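Local atomic coordinates of probable oxidoreductase (Mycobacterium abscessus, PDB entry 4EYE), a protein that is probably an oxidoreductase of the medium-chain, quinone oxidoreductase-like family, expected to use a nicotinamide adenine dinucleotide-type cofactor, its substrate not established. Residues A176-K181 / E307-P312; V187-N192 / V203-V208; R193-E198 / K333-M338. All blocks are in the same frame, centred on the assembly; numbering follows the deposited sequence.

Contact 1 (A176-K181 / E307-P312); sequences AIQIAK and EGMRPP
The side-chain amide of Gln178 is held at both ends: NE2 donates to the backbone O of Arg310 at 3.0 Å, while OE1 is hydrogen-bonded to the hydroxyl of Tyr144 on helix 143-154. The first of these bonds is nearly straight, with 165° at the hydrogen. Its acceptor lies almost in the amide plane of Gln178, yet seen from Arg310 the donor stands well above the carbonyl plane. Two partners on the two polar atoms should fix which way the amide is flipped. The chain reaches them extended beyond CG, with CG anti to the carbonyl carbon (chi1 -68°). Pro312 approaches the same amide from the opposite direction, its ring CD 3.3 Å from Gln178 OE1, and Pro311 CA comes within 3.4 Å of that oxygen.

Helix 171-182, which follows the first strand of the Rossmann-type nucleotide-binding domain, thus meets the loop leading from helix 293-306 to strand 313-318. Gly308, with its positive phi, forms the Schellman motif that closes helix 293-306. Beneath the amide the contact turns apolar. Met309 carries its CG anti to the backbone N (chi1 -171°), which directs the thioether at the helix; SD rests 3.8 Å from Gln178 CB and 4.1 Å from Ile179 CG1. Leu301 and Leu304 of helix 293-306 touch both Met309 and Ile179.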
loop_
_atom_site.group_PDB
_atom_site.type_symbol
_atom_site.label_atom_id
_atom_site.label_comp_id
_atom_site.label_asym_id
_atom_site.label_seq_id
_atom_site.Cartn_x
_atom_site.Cartn_y
_atom_site.Cartn_z
ATOM N N ALA A 176 -3.705 5.489 5.090
ATOM C CA ALA A 176 -4.354 6.830 4.958
ATOM C C ALA A 176 -4.738 7.370 6.344
ATOM O O ALA A 176 -4.513 8.552 6.632
ATOM C CB ALA A 176 -5.580 6.718 4.050
ATOM N N ILE A 177 -5.179 6.472 7.233
ATOM C CA ILE A 177 -5.473 6.839 8.608
ATOM C C ILE A 177 -4.197 7.227 9.375
ATOM O O ILE A 177 -4.150 8.290 10.012
ATOM C CB ILE A 177 -6.161 5.694 9.406
ATOM C CG1 ILE A 177 -7.532 5.371 8.793
ATOM C CG2 ILE A 177 -6.406 6.101 10.883
ATOM C CD1 ILE A 177 -8.154 4.116 9.362
ATOM N N GLN A 178 -3.198 6.345 9.373
ATOM C CA GLN A 178 -2.069 6.532 10.269
ATOM C C GLN A 178 -1.253 7.737 9.820
ATOM O O GLN A 178 -0.803 8.528 10.654
ATOM C CB GLN A 178 -1.167 5.295 10.294
ATOM C CG GLN A 178 -1.783 4.070 10.937
ATOM C CD GLN A 178 -0.723 3.043 11.230
ATOM O OE1 GLN A 178 0.010 2.604 10.310
ATOM N NE2 GLN A 178 -0.576 2.691 12.479
ATOM N N ILE A 179 -1.092 7.913 8.522
ATOM C CA ILE A 179 -0.366 9.061 8.037
ATOM C C ILE A 179 -1.102 10.401 8.310
ATOM O O ILE A 179 -0.468 11.392 8.656
ATOM C CB ILE A 179 0.016 8.950 6.565
ATOM C CG1 ILE A 179 0.976 7.756 6.375
ATOM C CG2 ILE A 179 0.651 10.283 6.086
ATOM C CD1 ILE A 179 1.304 7.370 4.953
ATOM N N ALA A 180 -2.405 10.426 8.104
ATOM C CA ALA A 180 -3.205 11.630 8.381
ATOM C C ALA A 180 -3.089 12.004 9.877
ATOM O O ALA A 180 -2.864 13.177 10.220
ATOM C CB ALA A 180 -4.667 11.403 7.995
ATOM N N LYS A 181 -3.194 11.011 10.749
ATOM C CA LYS A 181 -3.077 11.251 12.205
ATOM C C LYS A 181 -1.674 11.742 12.501
ATOM O O LYS A 181 -1.485 12.709 13.232
ATOM C CB LYS A 181 -3.391 9.994 13.019
ATOM C CG LYS A 181 -4.838 9.563 13.014
ATOM C CD LYS A 181 -5.815 10.649 13.455
ATOM C CE LYS A 181 -5.668 11.069 14.915
ATOM N NZ LYS A 181 -6.397 12.371 15.106
ATOM N N GLU A 307 8.401 8.853 15.307
ATOM C CA GLU A 307 7.442 9.454 16.199
ATOM C C GLU A 307 6.419 8.455 16.746
ATOM O O GLU A 307 5.675 8.772 17.695
ATOM C CB GLU A 307 6.738 10.633 15.497
ATOM C CG GLU A 307 7.697 11.770 15.220
ATOM C CD GLU A 307 7.071 12.872 14.368
ATOM O OE1 GLU A 307 5.912 12.720 13.918
ATOM O OE2 GLU A 307 7.725 13.929 14.204
ATOM N N GLY A 308 6.431 7.242 16.204
ATOM C CA GLY A 308 5.696 6.103 16.792
ATOM C C GLY A 308 4.817 5.323 15.827
ATOM O O GLY A 308 4.203 4.344 16.225
ATOM N N MET A 309 4.728 5.739 14.568
ATOM C CA MET A 309 3.837 5.030 13.652
ATOM C C MET A 309 4.312 3.589 13.420
ATOM O O MET A 309 5.463 3.348 13.081
ATOM C CB MET A 309 3.720 5.779 12.304
ATOM C CG MET A 309 2.651 5.240 11.374
ATOM S SD MET A 309 2.537 6.190 9.842
ATOM C CE MET A 309 4.047 5.726 8.981
ATOM N N ARG A 310 3.407 2.645 13.561
ATOM C CA ARG A 310 3.711 1.259 13.297
ATOM C C ARG A 310 2.629 0.691 12.364
ATOM O O ARG A 310 1.470 0.533 12.778
ATOM C CB ARG A 310 3.747 0.439 14.619
ATOM C CG ARG A 310 4.825 0.830 15.597
ATOM C CD ARG A 310 6.230 0.529 15.068
ATOM N NE ARG A 310 7.228 0.940 16.034
ATOM C CZ ARG A 310 7.749 2.160 16.127
ATOM N NH1 ARG A 310 7.382 3.142 15.286
ATOM N NH2 ARG A 310 8.637 2.428 17.091
ATOM N N PRO A 311 2.964 0.446 11.118
ATOM C CA PRO A 311 2.007 -0.187 10.211
ATOM C C PRO A 311 1.457 -1.494 10.744
ATOM O O PRO A 311 2.240 -2.411 11.060
ATOM C CB PRO A 311 2.845 -0.448 8.946
ATOM C CG PRO A 311 3.923 0.578 8.990
ATOM C CD PRO A 311 4.265 0.707 10.454
ATOM N N PRO A 312 0.122 -1.600 10.875
ATOM C CA PRO A 312 -0.479 -2.883 11.320
ATOM C C PRO A 312 -0.321 -4.006 10.304
ATOM O O PRO A 312 -0.611 -3.820 9.129
ATOM C CB PRO A 312 -1.961 -2.557 11.542
ATOM C CG PRO A 312 -2.082 -1.073 11.458
ATOM C CD PRO A 312 -0.866 -0.522 10.740
#

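Contact 2 (V187-N192 / V203-V208); sequences VIAVVN and VGADIV
A right-handed beta-alpha-beta crossover, strand 186-191, helix 197-203 and strand 207-210, pairs Ile188 with Ile207 and Ala189 with Val208 in parallel. Ala189 N donates to Ile207 O at 2.8 Å, with 171° at the hydrogen. Val187 O accepts from two backbone donors, Asp206 N at 2.8 Å and Ile207 N at 3.3 Å. The first is the more bent, 135° at the hydrogen. Asp206 also returns a bond: its CG lies beside its own backbone N (chi1 -61°), which brings the carboxylate back to the strand, and OD2 accepts from Val187 N at 2.7 Å through the anti lone pair. The same oxygen forms a salt bridge with Lys181.

Within the six-stranded parallel Rossmann sheet, 207-210 is an outermost strand and 186-191 its inner neighbour. Ile188 and Ile207 lie side by side on one face, their CG2 methyls 4.1 Å apart. Ala189 and Val208 are on the other, where Val200 of the crossover helix packs on both. There the small CB of Ala189 meets Ala205 CB at 3.7 Å. Further along the strand, Val191 CG1 reaches Val208 CG1 at 4.2 Å, and Val191 also touches Val200.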
loop_
_atom_site.group_PDB
_atom_site.type_symbol
_atom_site.label_atom_id
_atom_site.label_comp_id
_atom_site.label_asym_id
_atom_site.label_seq_id
_atom_site.Cartn_x
_atom_site.Cartn_y
_atom_site.Cartn_z
ATOM N N VAL A 187 -9.470 12.283 11.626
ATOM C CA VAL A 187 -9.843 11.257 10.693
ATOM C C VAL A 187 -11.215 10.679 11.032
ATOM O O VAL A 187 -11.450 10.174 12.130
ATOM C CB VAL A 187 -8.810 10.083 10.629
ATOM C CG1 VAL A 187 -9.335 8.984 9.721
ATOM C CG2 VAL A 187 -7.447 10.547 10.116
ATOM N N ILE A 188 -12.110 10.764 10.058
ATOM C CA ILE A 188 -13.362 10.029 10.076
ATOM C C ILE A 188 -13.170 8.887 9.087
ATOM O O ILE A 188 -12.774 9.142 7.946
ATOM C CB ILE A 188 -14.554 10.913 9.635
ATOM C CG1 ILE A 188 -14.772 12.063 10.625
ATOM C CG2 ILE A 188 -15.852 10.105 9.626
ATOM C CD1 ILE A 188 -15.643 13.185 10.082
ATOM N N ALA A 189 -13.420 7.658 9.527
ATOM C CA ALA A 189 -13.280 6.486 8.695
ATOM C C ALA A 189 -14.635 5.859 8.428
ATOM O O ALA A 189 -15.461 5.732 9.359
ATOM C CB ALA A 189 -12.382 5.488 9.391
ATOM N N VAL A 190 -14.875 5.476 7.178
ATOM C CA VAL A 190 -16.065 4.689 6.823
ATOM C C VAL A 190 -15.622 3.286 6.442
ATOM O O VAL A 190 -14.641 3.133 5.707
ATOM C CB VAL A 190 -16.839 5.313 5.670
ATOM C CG1 VAL A 190 -18.044 4.437 5.301
ATOM C CG2 VAL A 190 -17.334 6.697 6.092
ATOM N N VAL A 191 -16.285 2.282 7.007
ATOM C CA VAL A 191 -15.971 0.891 6.712
ATOM C C VAL A 191 -17.125 0.215 5.971
ATOM O O VAL A 191 -18.262 0.262 6.421
ATOM C CB VAL A 191 -15.650 0.076 7.986
ATOM C CG1 VAL A 191 -14.350 0.574 8.645
ATOM C CG2 VAL A 191 -16.824 0.060 8.968
ATOM N N ASN A 192 -16.852 -0.425 4.842
ATOM C CA ASN A 192 -17.878 -1.283 4.274
ATOM C C ASN A 192 -17.920 -2.690 4.887
ATOM O O ASN A 192 -18.893 -3.413 4.687
ATOM C CB ASN A 192 -17.890 -1.287 2.744
ATOM C CG ASN A 192 -16.567 -1.616 2.132
ATOM O OD1 ASN A 192 -16.177 -2.787 2.075
ATOM N ND2 ASN A 192 -15.882 -0.589 1.602
ATOM N N VAL A 203 -6.478 1.665 14.808
ATOM C CA VAL A 203 -5.441 2.255 13.952
ATOM C C VAL A 203 -5.351 3.783 14.171
ATOM O O VAL A 203 -4.352 4.430 13.799
ATOM C CB VAL A 203 -5.727 1.914 12.460
ATOM C CG1 VAL A 203 -4.750 2.636 11.564
ATOM C CG2 VAL A 203 -5.619 0.405 12.256
ATOM N N GLY A 204 -6.407 4.352 14.742
ATOM C CA GLY A 204 -6.419 5.766 15.151
ATOM C C GLY A 204 -7.451 6.671 14.516
ATOM O O GLY A 204 -7.352 7.875 14.648
ATOM N N ALA A 205 -8.464 6.121 13.865
ATOM C CA ALA A 205 -9.596 6.911 13.383
ATOM C C ALA A 205 -10.290 7.560 14.581
ATOM O O ALA A 205 -10.508 6.902 15.596
ATOM C CB ALA A 205 -10.599 6.049 12.628
ATOM N N ASP A 206 -10.632 8.838 14.445
ATOM C CA ASP A 206 -11.338 9.545 15.512
ATOM C C ASP A 206 -12.822 9.151 15.584
ATOM O O ASP A 206 -13.387 9.048 16.651
ATOM C CB ASP A 206 -11.183 11.053 15.317
ATOM C CG ASP A 206 -9.739 11.490 15.362
ATOM O OD1 ASP A 206 -9.173 11.521 16.472
ATOM O OD2 ASP A 206 -9.150 11.797 14.299
ATOM N N ILE A 207 -13.436 8.926 14.425
ATOM C CA ILE A 207 -14.841 8.541 14.349
ATOM C C ILE A 207 -14.893 7.453 13.282
ATOM O O ILE A 207 -14.280 7.611 12.207
ATOM C CB ILE A 207 -15.735 9.721 13.909
ATOM C CG1 ILE A 207 -15.959 10.719 15.064
ATOM C CG2 ILE A 207 -17.083 9.207 13.417
ATOM C CD1 ILE A 207 -15.333 12.090 14.866
ATOM N N VAL A 208 -15.530 6.330 13.612
ATOM C CA VAL A 208 -15.767 5.296 12.630
ATOM C C VAL A 208 -17.262 5.215 12.334
ATOM O O VAL A 208 -18.068 5.311 13.231
ATOM C CB VAL A 208 -15.230 3.934 13.094
ATOM C CG1 VAL A 208 -15.432 2.897 12.001
ATOM C CG2 VAL A 208 -13.761 4.058 13.454
#

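Contact 3 (R193-E198 / K333-M338); sequences RTAATE and KVYGKM
Ala196 presses its methyl onto one face of the Tyr335 ring, a CH-pi contact with CB 3.7 Å from the ring centroid and 16° off the ring normal. The methyl is displaced toward the CZ side, where CB to CZ is 3.6 Å. Beyond CZ, the Tyr335 hydroxyl reaches Ala195 of the same turn, its OH 3.5 Å from Ala195 CB. At the ring edge comes Arg193: its NH1 lies near the ring plane, 3.8 Å from Tyr335 CD1, while CD1 in turn stands over a guanidinium face. With the two planes 82° apart, this is a nearly perpendicular meeting and not a flat stack. NH1 donates to Val334 O at 3.1 Å, with 157° at the hydrogen; the acceptor is close to the guanidinium plane, but the donor stands above the carbonyl plane of Val334. NH1 also donates to Gly332 O, its stronger partner, so the loop before strand 337-341 grips this nitrogen with two carbonyls.

The turn that carries Arg193 and the alanines follows strand 186-191 of the Rossmann sheet and leads into helix 197-203; the loop of Tyr335 comes from outside that sheet, since strand 337-341 belongs to the mixed sheet. Around this first shell, further bonds hold the turn and the loop. In the 194-196 3-10 turn, Ala196 N bonds to Arg193 O at 2.9 Å. Thr194 O accepts from Thr197 OG1 at 2.8 Å as well as from Thr197 N, tying the turn to the start of the helix. Tyr335 has CG beside its own backbone N, which swings the far end of the ring toward the 194-196 turn, and the ring also meets that of Phe199. On the backbone side, Tyr335 O accepts from Ser314 OG.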
loop_
_atom_site.group_PDB
_atom_site.type_symbol
_atom_site.label_atom_id
_atom_site.label_comp_id
_atom_site.label_asym_id
_atom_site.label_seq_id
_atom_site.Cartn_x
_atom_site.Cartn_y
_atom_site.Cartn_z
ATOM N N ARG A 193 -16.889 -3.068 5.641
ATOM C CA ARG A 193 -16.902 -4.321 6.420
ATOM C C ARG A 193 -17.062 -3.960 7.901
ATOM O O ARG A 193 -16.111 -3.529 8.547
ATOM C CB ARG A 193 -15.592 -5.096 6.206
ATOM C CG ARG A 193 -15.445 -5.740 4.818
ATOM C CD ARG A 193 -14.023 -6.255 4.599
ATOM N NE ARG A 193 -13.035 -5.164 4.424
ATOM C CZ ARG A 193 -11.717 -5.338 4.354
ATOM N NH1 ARG A 193 -11.189 -6.565 4.400
ATOM N NH2 ARG A 193 -10.913 -4.276 4.212
ATOM N N THR A 194 -18.275 -4.092 8.436
ATOM C CA THR A 194 -18.557 -3.582 9.783
ATOM C C THR A 194 -17.811 -4.373 10.875
ATOM O O THR A 194 -17.562 -3.850 11.951
ATOM C CB THR A 194 -20.069 -3.512 10.075
ATOM O OG1 THR A 194 -20.612 -4.835 10.053
ATOM C CG2 THR A 194 -20.795 -2.629 9.030
ATOM N N ALA A 195 -17.437 -5.616 10.591
ATOM C CA ALA A 195 -16.570 -6.386 11.489
ATOM C C ALA A 195 -15.158 -5.747 11.677
ATOM O O ALA A 195 -14.423 -6.141 12.589
ATOM C CB ALA A 195 -16.447 -7.831 10.990
ATOM N N ALA A 196 -14.791 -4.766 10.848
ATOM C CA ALA A 196 -13.468 -4.090 10.959
ATOM C C ALA A 196 -13.517 -2.823 11.783
ATOM O O ALA A 196 -12.510 -2.106 11.885
ATOM C CB ALA A 196 -12.923 -3.752 9.560
ATOM N N THR A 197 -14.687 -2.520 12.345
ATOM C CA THR A 197 -14.889 -1.281 13.087
ATOM C C THR A 197 -13.867 -1.079 14.213
ATOM O O THR A 197 -13.284 -0.005 14.321
ATOM C CB THR A 197 -16.339 -1.198 13.663
ATOM O OG1 THR A 197 -17.255 -1.175 12.568
ATOM C CG2 THR A 197 -16.525 0.076 14.481
ATOM N N GLU A 198 -13.640 -2.105 15.040
ATOM C CA GLU A 198 -12.685 -1.962 16.164
ATOM C C GLU A 198 -11.234 -1.875 15.671
ATOM O O GLU A 198 -10.414 -1.153 16.243
ATOM C CB GLU A 198 -12.813 -3.114 17.165
ATOM C CG GLU A 198 -14.187 -3.227 17.794
ATOM C CD GLU A 198 -14.619 -1.972 18.505
ATOM O OE1 GLU A 198 -15.844 -1.731 18.518
ATOM O OE2 GLU A 198 -13.755 -1.224 19.047
ATOM N N LYS A 333 -10.837 -10.769 3.471
ATOM C CA LYS A 333 -10.545 -11.063 4.870
ATOM C C LYS A 333 -9.404 -10.235 5.517
ATOM O O LYS A 333 -9.216 -10.324 6.707
ATOM C CB LYS A 333 -10.268 -12.560 5.021
ATOM C CG LYS A 333 -11.432 -13.412 4.516
ATOM C CD LYS A 333 -11.170 -14.905 4.679
ATOM C CE LYS A 333 -12.434 -15.727 4.413
ATOM N NZ LYS A 333 -12.130 -17.140 4.693
ATOM N N VAL A 334 -8.677 -9.422 4.745
ATOM C CA VAL A 334 -7.461 -8.766 5.240
ATOM C C VAL A 334 -7.704 -7.339 5.702
ATOM O O VAL A 334 -8.151 -6.491 4.931
ATOM C CB VAL A 334 -6.343 -8.737 4.160
ATOM C CG1 VAL A 334 -5.105 -7.967 4.650
ATOM C CG2 VAL A 334 -5.995 -10.154 3.759
ATOM N N TYR A 335 -7.373 -7.089 6.970
ATOM C CA TYR A 335 -7.335 -5.752 7.526
ATOM C C TYR A 335 -5.875 -5.314 7.561
ATOM O O TYR A 335 -5.001 -6.065 7.933
ATOM C CB TYR A 335 -7.939 -5.696 8.937
ATOM C CG TYR A 335 -9.365 -6.210 9.109
ATOM C CD1 TYR A 335 -10.213 -6.424 8.021
ATOM C CD2 TYR A 335 -9.839 -6.511 10.370
ATOM C CE1 TYR A 335 -11.507 -6.946 8.194
ATOM C CE2 TYR A 335 -11.120 -7.012 10.573
ATOM C CZ TYR A 335 -11.959 -7.222 9.481
ATOM O OH TYR A 335 -13.224 -7.722 9.686
ATOM N N GLY A 336 -5.611 -4.086 7.188
ATOM C CA GLY A 336 -4.242 -3.568 7.213
ATOM C C GLY A 336 -3.445 -4.322 6.142
ATOM O O GLY A 336 -3.882 -4.421 4.983
ATOM N N LYS A 337 -2.299 -4.873 6.528
ATOM C CA LYS A 337 -1.421 -5.523 5.590
ATOM C C LYS A 337 -1.259 -7.024 5.910
ATOM O O LYS A 337 -1.089 -7.415 7.053
ATOM C CB LYS A 337 -0.051 -4.822 5.609
ATOM C CG LYS A 337 0.871 -5.224 4.454
ATOM C CD LYS A 337 0.396 -4.553 3.150
ATOM C CE LYS A 337 1.194 -4.980 1.947
ATOM N NZ LYS A 337 0.740 -4.248 0.725
ATOM N N MET A 338 -1.223 -7.830 4.862
ATOM C CA MET A 338 -0.820 -9.219 4.929
ATOM C C MET A 338 0.566 -9.359 4.281
ATOM O O MET A 338 0.813 -8.773 3.224
ATOM C CB MET A 338 -1.797 -10.067 4.131
ATOM C CG MET A 338 -1.338 -11.472 3.729
ATOM S SD MET A 338 -2.580 -12.355 2.694
ATOM C CE MET A 338 -3.663 -13.085 3.895
#

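How the contacts relate
Contact 2 lies inside the Rossmann domain, whereas contacts 1 and 3 tie that domain's helix 171-182 and the turn before helix 197-203 to later loops beside strands 313-318 and 337-341. Those two strands are parallel partners in the mixed sheet, and Pro312 O and Lys337 N probably hydrogen-bond between contacts 1 and 3. The centres of contacts 1 and 2 are about 13 Å apart, those of contacts 1 and 3 about 16 Å. Along the chain contact 2 nests inside contact 1, while contact 3 crosses both. Gln178 CG packs 3.4 Å from Val203 CG1, linking contacts 1 and 2; Thr197 packs on Val191 and Val208, joining contacts 2 and 3. The arrangement is consistent with the two-domain fold of medium-chain dehydrogenases.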